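Local coordinates for uncharacterized protein (Shewanella amazonensis, PDB 2QVP), which is a putative zinc-dependent metallopeptidase of the M14 family, probably acting as a metallocarboxypeptidase or a related hydrolase, at residues A[36-41]-A[87-92]; A[55-60]-A[101-106]. One frame throughout, in Å; residues are numbered along the deposited sequence.

Contact 1 (A[36-41]-A[87-92]); sequences ERLGLG and HFLSQL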
ATOM      1  N   GLU A  36      -1.865  19.425   2.458  1.00 13.68           N
ATOM      2  CA  GLU A  36      -2.278  20.754   2.797  1.00 12.97           C
ATOM      3  C   GLU A  36      -3.816  20.915   2.736  1.00  9.15           C
ATOM      4  O   GLU A  36      -4.430  21.504   3.644  1.00  9.37           O
ATOM      5  CB  GLU A  36      -1.508  21.693   1.843  1.00 12.71           C
ATOM      6  CG  GLU A  36      -1.641  23.094   2.133  1.00 19.81           C
ATOM      7  CD  GLU A  36      -0.814  23.993   1.220  1.00 19.86           C
ATOM      8  OE1 GLU A  36       0.364  23.711   0.882  1.00 28.65           O
ATOM      9  OE2 GLU A  36      -1.389  25.018   0.855  1.00 24.88           O
ATOM     10  N   ARG A  37      -4.441  20.360   1.701  1.00  8.07           N
ATOM     11  CA  ARG A  37      -5.890  20.482   1.552  1.00  7.01           C
ATOM     12  C   ARG A  37      -6.664  19.829   2.721  1.00 10.52           C
ATOM     13  O   ARG A  37      -7.555  20.438   3.303  1.00  8.11           O
ATOM     14  CB  ARG A  37      -6.366  19.858   0.254  1.00  6.26           C
ATOM     15  CG  ARG A  37      -7.811  20.252  -0.074  1.00  6.42           C
ATOM     16  CD  ARG A  37      -8.228  19.737  -1.424  1.00  6.85           C
ATOM     17  NE  ARG A  37      -8.189  18.270  -1.429  1.00  9.99           N
ATOM     18  CZ  ARG A  37      -9.148  17.474  -0.960  1.00  7.36           C
ATOM     19  NH1 ARG A  37     -10.277  17.966  -0.468  1.00  2.82           N
ATOM     20  NH2 ARG A  37      -8.974  16.162  -1.019  1.00 12.08           N
ATOM     21  N   LEU A  38      -6.279  18.602   3.031  1.00 10.50           N
ATOM     22  CA  LEU A  38      -6.920  17.779   4.046  1.00 12.07           C
ATOM     23  C   LEU A  38      -6.380  18.028   5.469  1.00 11.20           C
ATOM     24  O   LEU A  38      -6.849  17.405   6.404  1.00 13.99           O
ATOM     25  CB  LEU A  38      -6.714  16.298   3.631  1.00 10.42           C
ATOM     26  CG  LEU A  38      -7.409  15.814   2.347  1.00  6.68           C
ATOM     27  CD1 LEU A  38      -6.909  14.445   1.922  1.00  5.25           C
ATOM     28  CD2 LEU A  38      -8.946  15.805   2.524  1.00  3.65           C
ATOM     29  N   GLY A  39      -5.363  18.881   5.630  1.00 11.46           N
ATOM     30  CA  GLY A  39      -4.758  19.133   6.957  1.00 12.80           C
ATOM     31  C   GLY A  39      -4.007  17.959   7.571  1.00 14.57           C
ATOM     32  O   GLY A  39      -3.903  17.860   8.801  1.00 15.63           O
ATOM     33  N   LEU A  40      -3.452  17.092   6.723  1.00 14.67           N
ATOM     34  CA  LEU A  40      -2.771  15.884   7.189  1.00 15.83           C
ATOM     35  C   LEU A  40      -1.459  16.257   7.838  1.00 17.10           C
ATOM     36  O   LEU A  40      -0.793  17.198   7.418  1.00 16.84           O
ATOM     37  CB  LEU A  40      -2.467  14.911   6.053  1.00 15.27           C
ATOM     38  CG  LEU A  40      -3.574  14.498   5.097  1.00 14.11           C
ATOM     39  CD1 LEU A  40      -3.005  13.618   4.003  1.00 16.62           C
ATOM     40  CD2 LEU A  40      -4.665  13.809   5.868  1.00 10.92           C
ATOM     41  N   GLY A  41      -1.124  15.538   8.905  1.00 18.18           N
ATOM     42  CA  GLY A  41       0.158  15.698   9.555  1.00 17.68           C
ATOM     43  C   GLY A  41       1.088  14.958   8.620  1.00 18.12           C
ATOM     44  O   GLY A  41       0.668  13.996   7.982  1.00 13.89           O
ATOM     45  N   HIS A  87      -4.586   9.794  -6.163  1.00 12.08           N
ATOM     46  CA  HIS A  87      -5.947   9.933  -6.707  1.00 11.58           C
ATOM     47  C   HIS A  87      -7.037   9.747  -5.615  1.00 11.83           C
ATOM     48  O   HIS A  87      -8.036  10.500  -5.570  1.00  7.72           O
ATOM     49  CB  HIS A  87      -6.156   9.003  -7.923  1.00  8.94           C
ATOM     50  CG  HIS A  87      -7.510   9.128  -8.538  1.00 15.26           C
ATOM     51  ND1 HIS A  87      -7.881  10.211  -9.304  1.00 22.03           N
ATOM     52  CD2 HIS A  87      -8.601   8.323  -8.471  1.00 17.49           C
ATOM     53  CE1 HIS A  87      -9.142  10.071  -9.679  1.00 17.11           C
ATOM     54  NE2 HIS A  87      -9.601   8.939  -9.183  1.00 21.59           N
ATOM     55  N   PHE A  88      -6.835   8.757  -4.751  1.00 10.48           N
ATOM     56  CA  PHE A  88      -7.716   8.475  -3.597  1.00 11.35           C
ATOM     57  C   PHE A  88      -7.857   9.723  -2.723  1.00 11.83           C
ATOM     58  O   PHE A  88      -8.973  10.160  -2.434  1.00 10.47           O
ATOM     59  CB  PHE A  88      -7.174   7.245  -2.803  1.00 12.39           C
ATOM     60  CG  PHE A  88      -7.743   7.072  -1.391  1.00 12.95           C
ATOM     61  CD1 PHE A  88      -9.018   6.578  -1.187  1.00 12.06           C
ATOM     62  CD2 PHE A  88      -6.941   7.341  -0.267  1.00 18.03           C
ATOM     63  CE1 PHE A  88      -9.519   6.416   0.103  1.00 16.81           C
ATOM     64  CE2 PHE A  88      -7.437   7.183   1.023  1.00 16.89           C
ATOM     65  CZ  PHE A  88      -8.722   6.717   1.203  1.00 13.24           C
ATOM     66  N   LEU A  89      -6.726  10.313  -2.339  1.00 14.62           N
ATOM     67  CA  LEU A  89      -6.721  11.510  -1.468  1.00 16.76           C
ATOM     68  C   LEU A  89      -7.422  12.704  -2.067  1.00 17.19           C
ATOM     69  O   LEU A  89      -8.136  13.436  -1.360  1.00 14.67           O
ATOM     70  CB  LEU A  89      -5.282  11.933  -1.110  1.00 19.21           C
ATOM     71  CG  LEU A  89      -4.433  11.029  -0.217  1.00 17.62           C
ATOM     72  CD1 LEU A  89      -3.053  11.633  -0.048  1.00 16.40           C
ATOM     73  CD2 LEU A  89      -5.124  10.819   1.131  1.00 15.32           C
ATOM     74  N   SER A  90      -7.209  12.887  -3.367  1.00 16.84           N
ATOM     75  CA  SER A  90      -7.766  13.988  -4.106  1.00 17.26           C
ATOM     76  C   SER A  90      -9.314  13.975  -4.096  1.00 18.96           C
ATOM     77  O   SER A  90      -9.942  15.029  -4.155  1.00 15.58           O
ATOM     78  CB  SER A  90      -7.221  13.963  -5.535  1.00 15.74           C
ATOM     79  OG  SER A  90      -7.940  13.039  -6.316  1.00 26.93           O
ATOM     80  N   GLN A  91      -9.910  12.775  -4.014  1.00 18.49           N
ATOM     81  CA  GLN A  91     -11.366  12.615  -3.914  1.00 19.13           C
ATOM     82  C   GLN A  91     -11.884  12.740  -2.483  1.00 16.63           C
ATOM     83  O   GLN A  91     -13.075  12.835  -2.301  1.00 17.00           O
ATOM     84  CB  GLN A  91     -11.804  11.247  -4.450  1.00 19.57           C
ATOM     85  CG  GLN A  91     -11.546  10.963  -5.942  1.00 21.40           C
ATOM     86  CD  GLN A  91     -11.807   9.475  -6.342  1.00 26.84           C
ATOM     87  OE1 GLN A  91     -12.203   9.215  -7.479  1.00 43.94           O
ATOM     88  NE2 GLN A  91     -11.588   8.514  -5.413  1.00 27.52           N
ATOM     89  N   LEU A  92     -11.018  12.724  -1.470  1.00 17.75           N
ATOM     90  CA  LEU A  92     -11.486  12.747  -0.077  1.00 19.52           C
ATOM     91  C   LEU A  92     -12.076  14.074   0.314  1.00 22.88           C
ATOM     92  O   LEU A  92     -11.721  15.120  -0.198  1.00 21.40           O
ATOM     93  CB  LEU A  92     -10.419  12.338   0.939  1.00 16.94           C
ATOM     94  CG  LEU A  92      -9.928  10.898   0.922  1.00 20.54           C
ATOM     95  CD1 LEU A  92      -8.837  10.777   1.946  1.00 19.67           C
ATOM     96  CD2 LEU A  92     -11.047   9.896   1.188  1.00 19.14           C
TER

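Contact 2 (A[55-60]-A[101-106]); sequences LLQSPG and NLSVLP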
ATOM      1  N   LEU A  55       5.146   9.576   6.392  1.00 13.04           N
ATOM      2  CA  LEU A  55       3.988   8.993   7.031  1.00 13.56           C
ATOM      3  C   LEU A  55       3.011  10.162   7.134  1.00 12.58           C
ATOM      4  O   LEU A  55       3.292  11.136   7.820  1.00 10.84           O
ATOM      5  CB  LEU A  55       4.287   8.446   8.418  1.00 11.03           C
ATOM      6  CG  LEU A  55       3.028   7.843   9.077  1.00 15.51           C
ATOM      7  CD1 LEU A  55       2.603   6.538   8.331  1.00  5.34           C
ATOM      8  CD2 LEU A  55       3.294   7.639  10.540  1.00 11.26           C
ATOM      9  N   LEU A  56       1.878  10.081   6.447  1.00 13.15           N
ATOM     10  CA  LEU A  56       0.885  11.135   6.488  1.00 11.25           C
ATOM     11  C   LEU A  56      -0.207  10.628   7.408  1.00 13.66           C
ATOM     12  O   LEU A  56      -0.630   9.483   7.259  1.00 14.61           O
ATOM     13  CB  LEU A  56       0.317  11.417   5.096  1.00 12.86           C
ATOM     14  CG  LEU A  56       1.245  11.873   3.970  1.00 11.30           C
ATOM     15  CD1 LEU A  56       0.438  12.240   2.751  1.00 14.43           C
ATOM     16  CD2 LEU A  56       2.122  13.036   4.379  1.00 14.50           C
ATOM     17  N   GLN A  57      -0.669  11.450   8.345  1.00 11.04           N
ATOM     18  CA  GLN A  57      -1.726  11.040   9.268  1.00 13.25           C
ATOM     19  C   GLN A  57      -2.843  12.063   9.255  1.00 13.47           C
ATOM     20  O   GLN A  57      -2.582  13.272   9.224  1.00 15.80           O
ATOM     21  CB  GLN A  57      -1.165  10.869  10.687  1.00 13.74           C
ATOM     22  CG  GLN A  57      -0.157   9.738  10.758  1.00 17.66           C
ATOM     23  CD  GLN A  57       0.234   9.351  12.154  1.00 18.69           C
ATOM     24  OE1 GLN A  57       0.850  10.147  12.883  1.00 22.53           O
ATOM     25  NE2 GLN A  57      -0.068   8.089  12.531  1.00 20.10           N
ATOM     26  N   SER A  58      -4.080  11.590   9.275  1.00 10.70           N
ATOM     27  CA  SER A  58      -5.212  12.483   9.301  1.00 13.28           C
ATOM     28  C   SER A  58      -5.199  13.304  10.610  1.00 13.48           C
ATOM     29  O   SER A  58      -4.637  12.855  11.626  1.00 11.59           O
ATOM     30  CB  SER A  58      -6.531  11.719   9.135  1.00 14.21           C
ATOM     31  OG  SER A  58      -6.705  10.696  10.113  1.00 12.47           O
ATOM     32  N   PRO A  59      -5.779  14.514  10.571  1.00 14.13           N
ATOM     33  CA  PRO A  59      -5.814  15.385  11.743  1.00 16.25           C
ATOM     34  C   PRO A  59      -6.812  14.981  12.828  1.00 18.66           C
ATOM     35  O   PRO A  59      -7.865  14.413  12.526  1.00 19.34           O
ATOM     36  CB  PRO A  59      -6.239  16.735  11.154  1.00 17.35           C
ATOM     37  CG  PRO A  59      -7.026  16.397   9.965  1.00 14.98           C
ATOM     38  CD  PRO A  59      -6.419  15.153   9.400  1.00 12.22           C
ATOM     39  N   GLY A  60      -6.465  15.294  14.077  1.00 22.54           N
ATOM     40  CA  GLY A  60      -7.336  15.079  15.235  1.00 24.91           C
ATOM     41  C   GLY A  60      -7.772  13.652  15.456  1.00 24.77           C
ATOM     42  O   GLY A  60      -8.966  13.384  15.598  1.00 26.98           O
ATOM     43  N   ASN A 101      -9.053   7.035  11.833  1.00 12.41           N
ATOM     44  CA  ASN A 101      -7.732   7.606  12.052  1.00 10.51           C
ATOM     45  C   ASN A 101      -6.955   7.042  10.902  1.00  9.43           C
ATOM     46  O   ASN A 101      -6.473   5.922  10.981  1.00  9.40           O
ATOM     47  CB  ASN A 101      -7.154   7.158  13.377  1.00 12.72           C
ATOM     48  CG  ASN A 101      -7.959   7.638  14.566  1.00 12.21           C
ATOM     49  OD1 ASN A 101      -8.507   8.734  14.556  1.00 11.93           O
ATOM     50  ND2 ASN A 101      -8.032   6.807  15.605  1.00 14.95           N
ATOM     51  N   LEU A 102      -6.917   7.771   9.788  1.00 10.53           N
ATOM     52  CA  LEU A 102      -6.260   7.247   8.586  1.00 12.63           C
ATOM     53  C   LEU A 102      -4.799   7.672   8.522  1.00 12.16           C
ATOM     54  O   LEU A 102      -4.506   8.835   8.695  1.00 14.33           O
ATOM     55  CB  LEU A 102      -6.998   7.686   7.325  1.00  9.95           C
ATOM     56  CG  LEU A 102      -6.499   7.090   6.006  1.00 13.84           C
ATOM     57  CD1 LEU A 102      -6.650   5.583   5.928  1.00  5.97           C
ATOM     58  CD2 LEU A 102      -7.214   7.765   4.855  1.00 15.41           C
ATOM     59  N   SER A 103      -3.903   6.697   8.322  1.00 12.40           N
ATOM     60  CA  SER A 103      -2.485   6.927   8.092  1.00 11.92           C
ATOM     61  C   SER A 103      -2.088   6.385   6.725  1.00 14.09           C
ATOM     62  O   SER A 103      -2.695   5.417   6.216  1.00 11.77           O
ATOM     63  CB  SER A 103      -1.683   6.279   9.202  1.00 13.19           C
ATOM     64  OG  SER A 103      -2.105   6.870  10.405  1.00 10.51           O
ATOM     65  N   VAL A 104      -1.092   7.015   6.096  1.00 10.02           N
ATOM     66  CA  VAL A 104      -0.682   6.603   4.783  1.00 12.32           C
ATOM     67  C   VAL A 104       0.828   6.663   4.638  1.00 11.04           C
ATOM     68  O   VAL A 104       1.412   7.594   5.098  1.00  8.58           O
ATOM     69  CB  VAL A 104      -1.339   7.497   3.678  1.00 14.28           C
ATOM     70  CG1 VAL A 104      -0.715   7.206   2.361  1.00 20.43           C
ATOM     71  CG2 VAL A 104      -2.862   7.266   3.588  1.00 18.46           C
ATOM     72  N   LEU A 105       1.425   5.620   4.055  1.00 13.09           N
ATOM     73  CA  LEU A 105       2.826   5.568   3.668  1.00 13.93           C
ATOM     74  C   LEU A 105       2.717   5.685   2.134  1.00 13.91           C
ATOM     75  O   LEU A 105       2.612   4.675   1.448  1.00 12.90           O
ATOM     76  CB  LEU A 105       3.508   4.259   4.115  1.00 12.55           C
ATOM     77  CG  LEU A 105       3.851   4.144   5.605  1.00 10.98           C
ATOM     78  CD1 LEU A 105       4.205   2.743   6.031  1.00  9.75           C
ATOM     79  CD2 LEU A 105       5.019   5.131   5.965  1.00 10.41           C
ATOM     80  N   PRO A 106       2.688   6.918   1.600  1.00 14.56           N
ATOM     81  CA  PRO A 106       2.426   7.062   0.161  1.00 14.02           C
ATOM     82  C   PRO A 106       3.469   6.489  -0.822  1.00 13.78           C
ATOM     83  O   PRO A 106       3.090   6.034  -1.909  1.00 13.31           O
ATOM     84  CB  PRO A 106       2.255   8.582  -0.003  1.00 12.62           C
ATOM     85  CG  PRO A 106       2.904   9.185   1.115  1.00 15.59           C
ATOM     86  CD  PRO A 106       2.838   8.239   2.241  1.00 14.55           C
TER

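Contact 1 (A[36-41]-A[87-92])
Arg37 and Leu38, at the end of helix 24-38, meet Leu89 near the C-terminal end of helix 80-91 and Leu92 just beyond it in a helix-end to helix-end contact, an arginine bound to a backbone carbonyl beside packed leucine side chains. The guanidinium of Arg37 comes end-on to the carbonyl oxygen of Leu92 and grips that one atom with two nitrogens: Arg37 NH1 lies 3.2 Å and Arg37 NH2 3.1 Å from Leu92 O. Both N-H groups reach the oxygen from the same face of its carbonyl plane, while the oxygen itself lies close to the guanidinium plane. The bonds are bent, with N-H...O angles of 143° and 151°. Arg37 NH2 also stands 2.9 Å from Leu89 O, again near the plane of the group. CG lies anti to the backbone N (chi1 -167°) and the chain bends at chi3, which swings the guanidinium across to the other helix; Glu34, on Arg37's own helix, forms a salt bridge with Arg37 NE and probably helps to fix the group. A positive group at the C-terminal end of helix 80-91, a helix of this alpha/beta fold built on a central mixed sheet, probably also interacts favourably with the helix dipole. Leu38 CG lies over one face of the guanidinium, offset toward its rim. The two branches of Leu38 divide their work: Leu38 CD1 meets Leu89 CD2 at 4.1 Å, and Leu38 CD2 meets Leu92 CB at 4.1 Å. The side chains of Leu38 and Leu92 cross at about a right angle, and Phe97 adds to the cover over Leu38.

Contact 2 (A[55-60]-A[101-106])
Strands 51-57 and 101-105 pair antiparallel, and the pairing runs on past the first strand into Ser58. Backbone bonds come first: Leu56 and Val104 form the hydrogen-bonded pair, Leu56 N to Val104 O at 2.9 Å and Val104 N to Leu56 O at 2.8 Å, and Ser58 N continues the ladder to Leu102 O at 2.8 Å. Beyond the strand end a side chain takes over, Ser58 OG accepting from Leu102 N at 3.0 Å; chi1 of 56° turns the hydroxyl toward that N-H, and Gln61 NE2 bonds to the same oxygen. In the mixed sheet of the M14-type fold, strand 101-105 lies between strand 51-57, antiparallel to it, and strand 67-72, parallel to it. Gln57 and Ser103 are the non-hydrogen-bonded pair, bridged by their side chains: Gln57 NE2 gives a fairly straight bond (158°) to Ser103 OG at 3.2 Å, with the oxygen near the amide plane. A leucine here has no N-H to offer, and the Ser103 hydroxyl would probably be left without this partner and freer to turn. Apolar contacts occupy both faces. On the face of Gln57, Leu55 CD1 packs 3.7 Å from Leu105 CD2, next to Leu157 of helix 154-160; on the other, Leu56 CD1 reaches Pro106 CG at 4.3 Å.

Overall arrangement
The centres of contact 1 and contact 2 lie about 10 Å apart, on the same side of the chain's centre. Their segments alternate along the chain: 36-41, 55-60, 87-92, 101-106. Helix 24-38 leads into strand 41-48 and helix 80-91 is followed by strand 101-105, so the two contacts pair the elements of this part of the chain in interleaved order. The two touch directly where Gly41 N lies 2.7 Å from Gln57 O, a probable hydrogen bond between edge strand 41-48 and strand 51-57, and Pro59 packs on the backbone of Leu38 and Gly39. Contact 1 joins two helix ends, contact 2 two neighbouring strands near the 41-48 edge of the sheet, away from the predicted active-site residue Glu245.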